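Local coordinates for periplasmic oligopeptide-binding protein (Burkholderia pseudomallei, PDB 3ZS6), which probably binds oligopeptides in the periplasm and hands them to an ABC transporter for uptake into the cell, at residues A[298-303]-A[472-478]; A[302-306]-A[318-323]; A[105-111]-A[123-127]. All blocks are in the same frame, centred on the assembly; numbering follows the deposited sequence.

Overall arrangement
Interactions 1 and 2 run on from each other: both begin in the chain around Pro302 and Met303, their centres about 14 Å apart. Interaction 1 is a partly buried backbone pairing against strand 470-480, supplemented by a hydroxyl, a water and a thioether. Interaction 2, the more deeply buried, has no direct hydrogen bond between its segments and depends on aromatic packing with one bridging water. Interaction 3 lies on the opposite side of the chain's centre from interaction 1, their centres about 36 Å apart, beside the edge strand 126-128 of a different sheet. Partly buried as well, it combines two direct hydrogen bonds with a leucine packed among small apolar groups.

Interaction 1: A[298-303]-A[472-478]; sequences AGEVPM and LFQYSAD
Glu300 carries CG anti to its own carbonyl carbon (chi1 -69°), and a bend at chi2 then turns the carboxylate along strand 470-480, while Phe473 sets CG between its backbone N and carbonyl carbon (chi1 54°). The two side chains lie side by side and point the same way, Glu300 CG resting 3.5 Å from Phe473 CD1. Beyond the ring, the two carboxylate oxygens divide their work. Glu300 OE1 accepts from the backbone N of Ala298 and is hydrogen-bonded to the hydroxyl of Thr296, which ties the carboxylate to the loop before 301-302; OE2 takes a bond from a water, 2.7 Å away, that in turn accepts from the backbone N of Ser476. A carboxylate with this many donors would be expected to stay ionised. Ser476 OG reaches back across the gap to give a 2.8 Å hydrogen bond to Ala298 O, and the same OG accepts from the backbone N of Asp478, closing an ST turn.

Toward the other end the backbones meet directly. Gln474 N donates to Val301 O at 2.8 Å, and Met303 N to Leu472 O at 3.0 Å, the latter donor standing well above the carbonyl plane. Between these bonds Pro302, which has no N-H to give, pairs with Phe473 through the backbone, their side chains diverging. Met303 SD lies 3.5 Å from both the backbone N and CB of Gln474, whose amide NE2 is held by Gln258 O. The rings of Phe473 and Tyr262 stack, and Tyr475 packs on an apolar side chain of the bound peptide. This is a short, weakly bonded strand, 301-302, laid antiparallel on strand 470-480 of a mixed sheet, where Leu472 and Phe473 form a classic beta bulge opposite Tyr262.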
loop_
_atom_site.group_PDB
_atom_site.type_symbol
_atom_site.label_atom_id
_atom_site.label_comp_id
_atom_site.label_asym_id
_atom_site.label_seq_id
_atom_site.Cartn_x
_atom_site.Cartn_y
_atom_site.Cartn_z
ATOM N N ALA A 298 10.287 11.255 -13.662
ATOM C CA ALA A 298 8.846 11.414 -13.740
ATOM C C ALA A 298 8.324 12.338 -12.641
ATOM O O ALA A 298 7.163 12.251 -12.246
ATOM C CB ALA A 298 8.155 10.051 -13.702
ATOM N N GLY A 299 9.190 13.229 -12.162
ATOM C CA GLY A 299 8.824 14.176 -11.125
ATOM C C GLY A 299 9.022 13.694 -9.693
ATOM O O GLY A 299 8.672 14.403 -8.746
ATOM N N GLU A 300 9.578 12.497 -9.525
ATOM C CA GLU A 300 9.803 11.948 -8.186
ATOM C C GLU A 300 10.630 12.906 -7.324
ATOM O O GLU A 300 11.566 13.531 -7.809
ATOM C CB GLU A 300 10.494 10.583 -8.263
ATOM C CG GLU A 300 9.620 9.476 -8.833
ATOM C CD GLU A 300 9.701 9.367 -10.344
ATOM O OE1 GLU A 300 10.396 10.196 -10.974
ATOM O OE2 GLU A 300 9.069 8.443 -10.901
ATOM N N VAL A 301 10.284 13.005 -6.043
ATOM C CA VAL A 301 10.960 13.927 -5.129
ATOM C C VAL A 301 11.851 13.184 -4.124
ATOM O O VAL A 301 11.388 12.278 -3.437
ATOM C CB VAL A 301 9.929 14.780 -4.351
ATOM C CG1 VAL A 301 10.630 15.666 -3.322
ATOM C CG2 VAL A 301 9.099 15.620 -5.317
ATOM N N PRO A 302 13.132 13.572 -4.028
ATOM C CA PRO A 302 14.010 12.897 -3.062
ATOM C C PRO A 302 13.382 12.811 -1.673
ATOM O O PRO A 302 12.746 13.763 -1.220
ATOM C CB PRO A 302 15.262 13.781 -3.054
ATOM C CG PRO A 302 15.305 14.348 -4.454
ATOM C CD PRO A 302 13.845 14.618 -4.785
ATOM N N MET A 303 13.520 11.657 -1.023
ATOM C CA MET A 303 13.009 11.476 0.335
ATOM C C MET A 303 14.059 10.844 1.246
ATOM O O MET A 303 14.877 10.037 0.796
ATOM C CB MET A 303 11.726 10.635 0.345
ATOM C CG MET A 303 10.484 11.391 -0.111
ATOM S SD MET A 303 8.947 10.443 0.037
ATOM C CE MET A 303 8.777 10.285 1.823
ATOM N N LEU A 472 14.067 6.584 -0.609
ATOM C CA LEU A 472 14.706 7.090 -1.817
ATOM C C LEU A 472 13.965 8.284 -2.422
ATOM O O LEU A 472 14.564 9.331 -2.661
ATOM C CB LEU A 472 14.842 5.977 -2.869
ATOM C CG LEU A 472 15.789 4.834 -2.493
ATOM C CD1 LEU A 472 15.814 3.759 -3.576
ATOM C CD2 LEU A 472 17.198 5.378 -2.221
ATOM N N PHE A 473 12.672 8.121 -2.691
ATOM C CA PHE A 473 11.889 9.217 -3.241
ATOM C C PHE A 473 10.395 8.997 -3.083
ATOM O O PHE A 473 9.937 7.898 -2.745
ATOM C CB PHE A 473 12.238 9.453 -4.720
ATOM C CG PHE A 473 12.117 8.228 -5.571
ATOM C CD1 PHE A 473 10.878 7.818 -6.038
ATOM C CD2 PHE A 473 13.244 7.478 -5.903
ATOM C CE1 PHE A 473 10.753 6.679 -6.823
ATOM C CE2 PHE A 473 13.128 6.338 -6.692
ATOM C CZ PHE A 473 11.877 5.933 -7.147
ATOM N N GLN A 474 9.637 10.061 -3.322
ATOM C CA GLN A 474 8.189 9.984 -3.307
ATOM C C GLN A 474 7.714 9.489 -4.663
ATOM O O GLN A 474 8.144 10.005 -5.694
ATOM C CB GLN A 474 7.589 11.364 -3.016
ATOM C CG GLN A 474 6.060 11.370 -2.927
ATOM C CD GLN A 474 5.528 12.724 -2.497
ATOM O OE1 GLN A 474 6.299 13.647 -2.227
ATOM N NE2 GLN A 474 4.205 12.848 -2.426
ATOM N N TYR A 475 6.840 8.484 -4.664
ATOM C CA TYR A 475 6.270 7.963 -5.911
ATOM C C TYR A 475 5.593 9.049 -6.742
ATOM O O TYR A 475 4.928 9.932 -6.205
ATOM C CB TYR A 475 5.224 6.878 -5.636
ATOM C CG TYR A 475 5.774 5.479 -5.479
ATOM C CD1 TYR A 475 6.147 4.998 -4.232
ATOM C CD2 TYR A 475 5.894 4.630 -6.576
ATOM C CE1 TYR A 475 6.631 3.708 -4.073
ATOM C CE2 TYR A 475 6.382 3.339 -6.430
ATOM C CZ TYR A 475 6.750 2.886 -5.174
ATOM O OH TYR A 475 7.235 1.608 -5.016
ATOM N N SER A 476 5.765 8.955 -8.055
ATOM C CA SER A 476 5.019 9.764 -9.010
ATOM C C SER A 476 3.775 8.990 -9.457
ATOM O O SER A 476 3.841 7.784 -9.680
ATOM C CB SER A 476 5.898 10.086 -10.216
ATOM O OG SER A 476 5.123 10.493 -11.327
ATOM N N ALA A 477 2.649 9.692 -9.586
ATOM C CA ALA A 477 1.372 9.082 -9.957
ATOM C C ALA A 477 1.192 8.966 -11.476
ATOM O O ALA A 477 0.164 8.467 -11.957
ATOM C CB ALA A 477 0.219 9.898 -9.364
ATOM N N ASP A 478 2.186 9.445 -12.216
ATOM C CA ASP A 478 2.138 9.491 -13.673
ATOM C C ASP A 478 1.758 8.156 -14.296
ATOM O O ASP A 478 2.399 7.135 -14.046
ATOM C CB ASP A 478 3.487 9.947 -14.242
ATOM C CG ASP A 478 3.793 11.405 -13.937
ATOM O OD1 ASP A 478 3.120 11.992 -13.066
ATOM O OD2 ASP A 478 4.728 11.955 -14.554
HETATM O O HOH W 1 7.486 7.050 -9.262
#

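Interaction 2: A[302-306]-A[318-323]; sequences PMYGL and FTPDWA
Tyr304 meets four residues of 318-323 with its side chain. Its ring turns an edge toward the face of the six-membered ring of Trp322 in an offset edge-to-face pair, the two centroids 5.5 Å apart and the planes 82° from each other; the nearest carbons are Tyr304 CD1 and Trp322 CH2, at 3.7 Å. Ala323 instead comes over a face, with CB 4.1 Å from the centroid of the Tyr304 ring, a CH-pi contact displaced toward the phenol end. Pro320 crosses the Tyr304 side chain at about a right angle and also sets its CG over one face of the indole. Phe318 meets the backbone of Tyr304 with its ring edge, CD2 lying 3.5 Å from Tyr304 O.

Both segments belong to the long connection between strand 301-302 and helix 327-340, and here that connection doubles back on itself without forming a strand pair. A water takes the place of a direct backbone bond, accepting from Tyr304 N at 2.9 Å and donating to Phe318 O at 2.8 Å. Farther out, Ala323 N bonds to Pro320 O, 3.0 Å away, as the chain enters the 3-10 turn that presents Ala323 to the tyrosine. Trp322 NE1 is hydrogen-bonded to the hydroxyl of Tyr467. Arg288 of helix 288-296 touches both Tyr304 and Trp322, while Phe318 packs against His460, Asp461 and Met464 of helix 449-464.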
loop_
_atom_site.group_PDB
_atom_site.type_symbol
_atom_site.label_atom_id
_atom_site.label_comp_id
_atom_site.label_asym_id
_atom_site.label_seq_id
_atom_site.Cartn_x
_atom_site.Cartn_y
_atom_site.Cartn_z
ATOM N N PRO A 302 13.132 13.572 -4.028
ATOM C CA PRO A 302 14.010 12.897 -3.062
ATOM C C PRO A 302 13.382 12.811 -1.673
ATOM O O PRO A 302 12.746 13.763 -1.220
ATOM C CB PRO A 302 15.262 13.781 -3.054
ATOM C CG PRO A 302 15.305 14.348 -4.454
ATOM C CD PRO A 302 13.845 14.618 -4.785
ATOM N N MET A 303 13.520 11.657 -1.023
ATOM C CA MET A 303 13.009 11.476 0.335
ATOM C C MET A 303 14.059 10.844 1.246
ATOM O O MET A 303 14.877 10.037 0.796
ATOM C CB MET A 303 11.726 10.635 0.345
ATOM C CG MET A 303 10.484 11.391 -0.111
ATOM S SD MET A 303 8.947 10.443 0.037
ATOM C CE MET A 303 8.777 10.285 1.823
ATOM N N TYR A 304 14.010 11.202 2.528
ATOM C CA TYR A 304 14.973 10.726 3.518
ATOM C C TYR A 304 14.291 9.983 4.665
ATOM O O TYR A 304 14.946 9.295 5.446
ATOM C CB TYR A 304 15.793 11.908 4.054
ATOM C CG TYR A 304 16.463 12.645 2.927
ATOM C CD1 TYR A 304 17.678 12.208 2.420
ATOM C CD2 TYR A 304 15.853 13.740 2.327
ATOM C CE1 TYR A 304 18.288 12.860 1.366
ATOM C CE2 TYR A 304 16.456 14.401 1.269
ATOM C CZ TYR A 304 17.672 13.953 0.797
ATOM O OH TYR A 304 18.271 14.588 -0.257
ATOM N N GLY A 305 12.975 10.141 4.763
ATOM C CA GLY A 305 12.179 9.422 5.738
ATOM C C GLY A 305 10.955 8.803 5.076
ATOM O O GLY A 305 10.875 8.738 3.842
ATOM N N LEU A 306 10.009 8.346 5.892
ATOM C CA LEU A 306 8.816 7.655 5.397
ATOM C C LEU A 306 7.661 8.593 5.042
ATOM O O LEU A 306 6.841 8.266 4.188
ATOM C CB LEU A 306 8.331 6.618 6.420
ATOM C CG LEU A 306 9.284 5.470 6.775
ATOM C CD1 LEU A 306 8.687 4.601 7.892
ATOM C CD2 LEU A 306 9.613 4.628 5.544
ATOM N N PHE A 318 11.027 14.255 7.234
ATOM C CA PHE A 318 12.325 14.146 7.874
ATOM C C PHE A 318 13.422 14.497 6.868
ATOM O O PHE A 318 13.516 13.899 5.796
ATOM C CB PHE A 318 12.512 12.728 8.415
ATOM C CG PHE A 318 13.912 12.416 8.856
ATOM C CD1 PHE A 318 14.375 12.835 10.094
ATOM C CD2 PHE A 318 14.758 11.691 8.036
ATOM C CE1 PHE A 318 15.662 12.531 10.510
ATOM C CE2 PHE A 318 16.043 11.382 8.435
ATOM C CZ PHE A 318 16.501 11.805 9.678
ATOM N N THR A 319 14.238 15.486 7.211
ATOM C CA THR A 319 15.362 15.871 6.368
ATOM C C THR A 319 16.630 15.900 7.204
ATOM O O THR A 319 16.830 16.808 8.006
ATOM C CB THR A 319 15.157 17.252 5.718
ATOM O OG1 THR A 319 13.978 17.233 4.905
ATOM C CG2 THR A 319 16.346 17.605 4.844
ATOM N N PRO A 320 17.493 14.896 7.015
ATOM C CA PRO A 320 18.737 14.787 7.779
ATOM C C PRO A 320 19.743 15.870 7.438
ATOM O O PRO A 320 19.782 16.412 6.323
ATOM C CB PRO A 320 19.291 13.433 7.340
ATOM C CG PRO A 320 18.782 13.285 5.943
ATOM C CD PRO A 320 17.388 13.841 5.994
ATOM N N ASP A 321 20.562 16.162 8.438
ATOM C CA ASP A 321 21.680 17.083 8.349
ATOM C C ASP A 321 22.449 16.956 7.037
ATOM O O ASP A 321 22.693 17.943 6.348
ATOM C CB ASP A 321 22.626 16.787 9.516
ATOM C CG ASP A 321 23.617 17.883 9.750
ATOM O OD1 ASP A 321 23.793 18.726 8.846
ATOM O OD2 ASP A 321 24.226 17.901 10.838
ATOM N N TRP A 322 22.831 15.727 6.703
ATOM C CA TRP A 322 23.733 15.470 5.585
ATOM C C TRP A 322 23.104 15.668 4.202
ATOM O O TRP A 322 23.805 15.650 3.188
ATOM C CB TRP A 322 24.340 14.066 5.710
ATOM C CG TRP A 322 23.326 12.975 5.945
ATOM C CD1 TRP A 322 22.971 12.431 7.145
ATOM C CD2 TRP A 322 22.543 12.297 4.952
ATOM N NE1 TRP A 322 22.013 11.461 6.964
ATOM C CE2 TRP A 322 21.736 11.358 5.627
ATOM C CE3 TRP A 322 22.442 12.401 3.561
ATOM C CZ2 TRP A 322 20.846 10.521 4.957
ATOM C CZ3 TRP A 322 21.560 11.568 2.896
ATOM C CH2 TRP A 322 20.772 10.640 3.595
ATOM N N ALA A 323 21.789 15.863 4.154
ATOM C CA ALA A 323 21.114 16.089 2.879
ATOM C C ALA A 323 21.678 17.319 2.163
ATOM O O ALA A 323 21.584 17.440 0.941
ATOM C CB ALA A 323 19.616 16.238 3.086
HETATM O O HOH W 2 11.952 12.976 3.652
#

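Interaction 3: A[105-111]-A[123-127]; sequences VEFVKNA and DLGIR
A type II beta turn, Val108 to Ala111, is tied here by backbone, amide and apolar contacts to the approach to strand 126-128, an outermost strand of a five-stranded antiparallel sheet. The turn closes through Ala111 N, which donates to Val108 O, and leads directly into helix 111-115; Asn110 holds the N-cap position, but its side chain makes no capping bond and reaches across to Asp123 instead. Gly125 N gives a 2.8 Å bond to Lys109 O. The backbones run close at this point, 4.5 Å between the CA atoms of Lys109 and Gly125, where the glycine brings no side chain between them.

Leu124 supplies the apolar half. Its CB sets out away from the turn, but with CG anti to the backbone N (chi1 -171°) and chi2 near 60° the branched end returns: CD1 lies 3.6 Å from Val108 CG1 and 3.7 Å from Ala111 CB, while CD2 meets CG2 of Val105 at 4.0 Å. Trp89 of helix 82-93 touches Val108, Leu124 and Ile126. Strand 133-137 lies alongside, its Lys137 bonded through the backbone to both Lys109 and Gly125. Glu139 OE2 takes the backbone N of Asn110, while Asn110 ND2 donates to Asp123 O at 2.9 Å, almost straight at 176° and in the amide plane, though it meets that oxygen from above the carbonyl plane.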
loop_
_atom_site.group_PDB
_atom_site.type_symbol
_atom_site.label_atom_id
_atom_site.label_comp_id
_atom_site.label_asym_id
_atom_site.label_seq_id
_atom_site.Cartn_x
_atom_site.Cartn_y
_atom_site.Cartn_z
ATOM N N VAL A 105 -7.102 -3.692 11.462
ATOM C CA VAL A 105 -8.057 -4.011 12.515
ATOM C C VAL A 105 -7.453 -3.710 13.886
ATOM O O VAL A 105 -8.131 -3.746 14.909
ATOM C CB VAL A 105 -8.515 -5.481 12.432
ATOM C CG1 VAL A 105 -7.442 -6.406 13.002
ATOM C CG2 VAL A 105 -9.844 -5.666 13.159
ATOM N N GLU A 106 -6.172 -3.373 13.892
ATOM C CA GLU A 106 -5.449 -3.158 15.138
ATOM C C GLU A 106 -6.010 -1.997 15.962
ATOM O O GLU A 106 -5.849 -1.971 17.184
ATOM C CB GLU A 106 -3.960 -2.943 14.853
ATOM C CG GLU A 106 -3.025 -3.596 15.848
ATOM C CD GLU A 106 -1.572 -3.508 15.409
ATOM O OE1 GLU A 106 -1.204 -4.187 14.428
ATOM O OE2 GLU A 106 -0.800 -2.752 16.038
ATOM N N PHE A 107 -6.669 -1.043 15.307
ATOM C CA PHE A 107 -7.242 0.097 16.028
ATOM C C PHE A 107 -8.483 -0.320 16.819
ATOM O O PHE A 107 -8.902 0.373 17.748
ATOM C CB PHE A 107 -7.615 1.241 15.077
ATOM C CG PHE A 107 -6.442 1.883 14.391
ATOM C CD1 PHE A 107 -5.171 1.340 14.488
ATOM C CD2 PHE A 107 -6.615 3.042 13.648
ATOM C CE1 PHE A 107 -4.094 1.938 13.849
ATOM C CE2 PHE A 107 -5.544 3.646 13.011
ATOM C CZ PHE A 107 -4.282 3.093 13.112
ATOM N N VAL A 108 -9.074 -1.450 16.442
ATOM C CA VAL A 108 -10.291 -1.913 17.096
ATOM C C VAL A 108 -10.019 -2.490 18.486
ATOM O O VAL A 108 -8.986 -3.118 18.727
ATOM C CB VAL A 108 -11.046 -2.930 16.229
ATOM C CG1 VAL A 108 -12.346 -3.342 16.904
ATOM C CG2 VAL A 108 -11.325 -2.332 14.854
ATOM N N LYS A 109 -10.964 -2.259 19.394
ATOM C CA LYS A 109 -10.821 -2.632 20.792
ATOM C C LYS A 109 -10.511 -4.115 20.956
ATOM O O LYS A 109 -11.204 -4.974 20.402
ATOM C CB LYS A 109 -12.088 -2.252 21.569
ATOM C CG LYS A 109 -11.966 -2.384 23.073
ATOM C CD LYS A 109 -10.805 -1.554 23.603
ATOM C CE LYS A 109 -10.836 -1.453 25.122
ATOM N NZ LYS A 109 -11.990 -0.631 25.591
ATOM N N ASN A 110 -9.441 -4.397 21.691
ATOM C CA ASN A 110 -9.004 -5.760 21.969
ATOM C C ASN A 110 -8.233 -6.449 20.841
ATOM O O ASN A 110 -7.719 -7.547 21.026
ATOM C CB ASN A 110 -10.191 -6.628 22.387
ATOM C CG ASN A 110 -10.713 -6.276 23.765
ATOM O OD1 ASN A 110 -9.996 -5.711 24.590
ATOM N ND2 ASN A 110 -11.967 -6.610 24.022
ATOM N N ALA A 111 -8.156 -5.813 19.677
ATOM C CA ALA A 111 -7.489 -6.436 18.527
ATOM C C ALA A 111 -6.054 -6.899 18.831
ATOM O O ALA A 111 -5.668 -8.017 18.473
ATOM C CB ALA A 111 -7.513 -5.508 17.310
ATOM N N ASP A 123 -13.863 -11.460 21.264
ATOM C CA ASP A 123 -13.710 -10.271 22.109
ATOM C C ASP A 123 -13.503 -8.970 21.324
ATOM O O ASP A 123 -13.492 -7.885 21.908
ATOM C CB ASP A 123 -12.553 -10.452 23.100
ATOM C CG ASP A 123 -12.883 -11.425 24.225
ATOM O OD1 ASP A 123 -14.070 -11.778 24.395
ATOM O OD2 ASP A 123 -11.953 -11.823 24.952
ATOM N N LEU A 124 -13.331 -9.075 20.009
ATOM C CA LEU A 124 -13.072 -7.895 19.181
ATOM C C LEU A 124 -14.178 -6.841 19.314
ATOM O O LEU A 124 -15.371 -7.165 19.313
ATOM C CB LEU A 124 -12.911 -8.297 17.713
ATOM C CG LEU A 124 -12.436 -7.240 16.713
ATOM C CD1 LEU A 124 -11.055 -6.703 17.103
ATOM C CD2 LEU A 124 -12.401 -7.834 15.302
ATOM N N GLY A 125 -13.776 -5.578 19.400
ATOM C CA GLY A 125 -14.723 -4.490 19.576
ATOM C C GLY A 125 -15.551 -4.101 18.359
ATOM O O GLY A 125 -15.704 -2.916 18.069
ATOM N N ILE A 126 -16.079 -5.084 17.634
ATOM C CA ILE A 126 -17.101 -4.801 16.635
ATOM C C ILE A 126 -18.367 -5.591 16.948
ATOM O O ILE A 126 -18.310 -6.796 17.192
ATOM C CB ILE A 126 -16.646 -5.091 15.187
ATOM C CG1 ILE A 126 -17.763 -4.721 14.203
ATOM C CG2 ILE A 126 -16.258 -6.548 15.021
ATOM C CD1 ILE A 126 -17.349 -4.767 12.737
ATOM N N ARG A 127 -19.508 -4.910 16.932
ATOM C CA ARG A 127 -20.761 -5.522 17.369
ATOM C C ARG A 127 -21.930 -5.229 16.425
ATOM O O ARG A 127 -22.099 -4.101 15.953
ATOM C CB ARG A 127 -21.089 -5.047 18.785
ATOM C CG ARG A 127 -22.336 -5.651 19.394
ATOM C CD ARG A 127 -22.412 -5.342 20.888
ATOM N NE ARG A 127 -22.662 -3.928 21.164
ATOM C CZ ARG A 127 -23.843 -3.437 21.540
ATOM N NH1 ARG A 127 -24.889 -4.246 21.685
ATOM N NH2 ARG A 127 -23.979 -2.138 21.774
#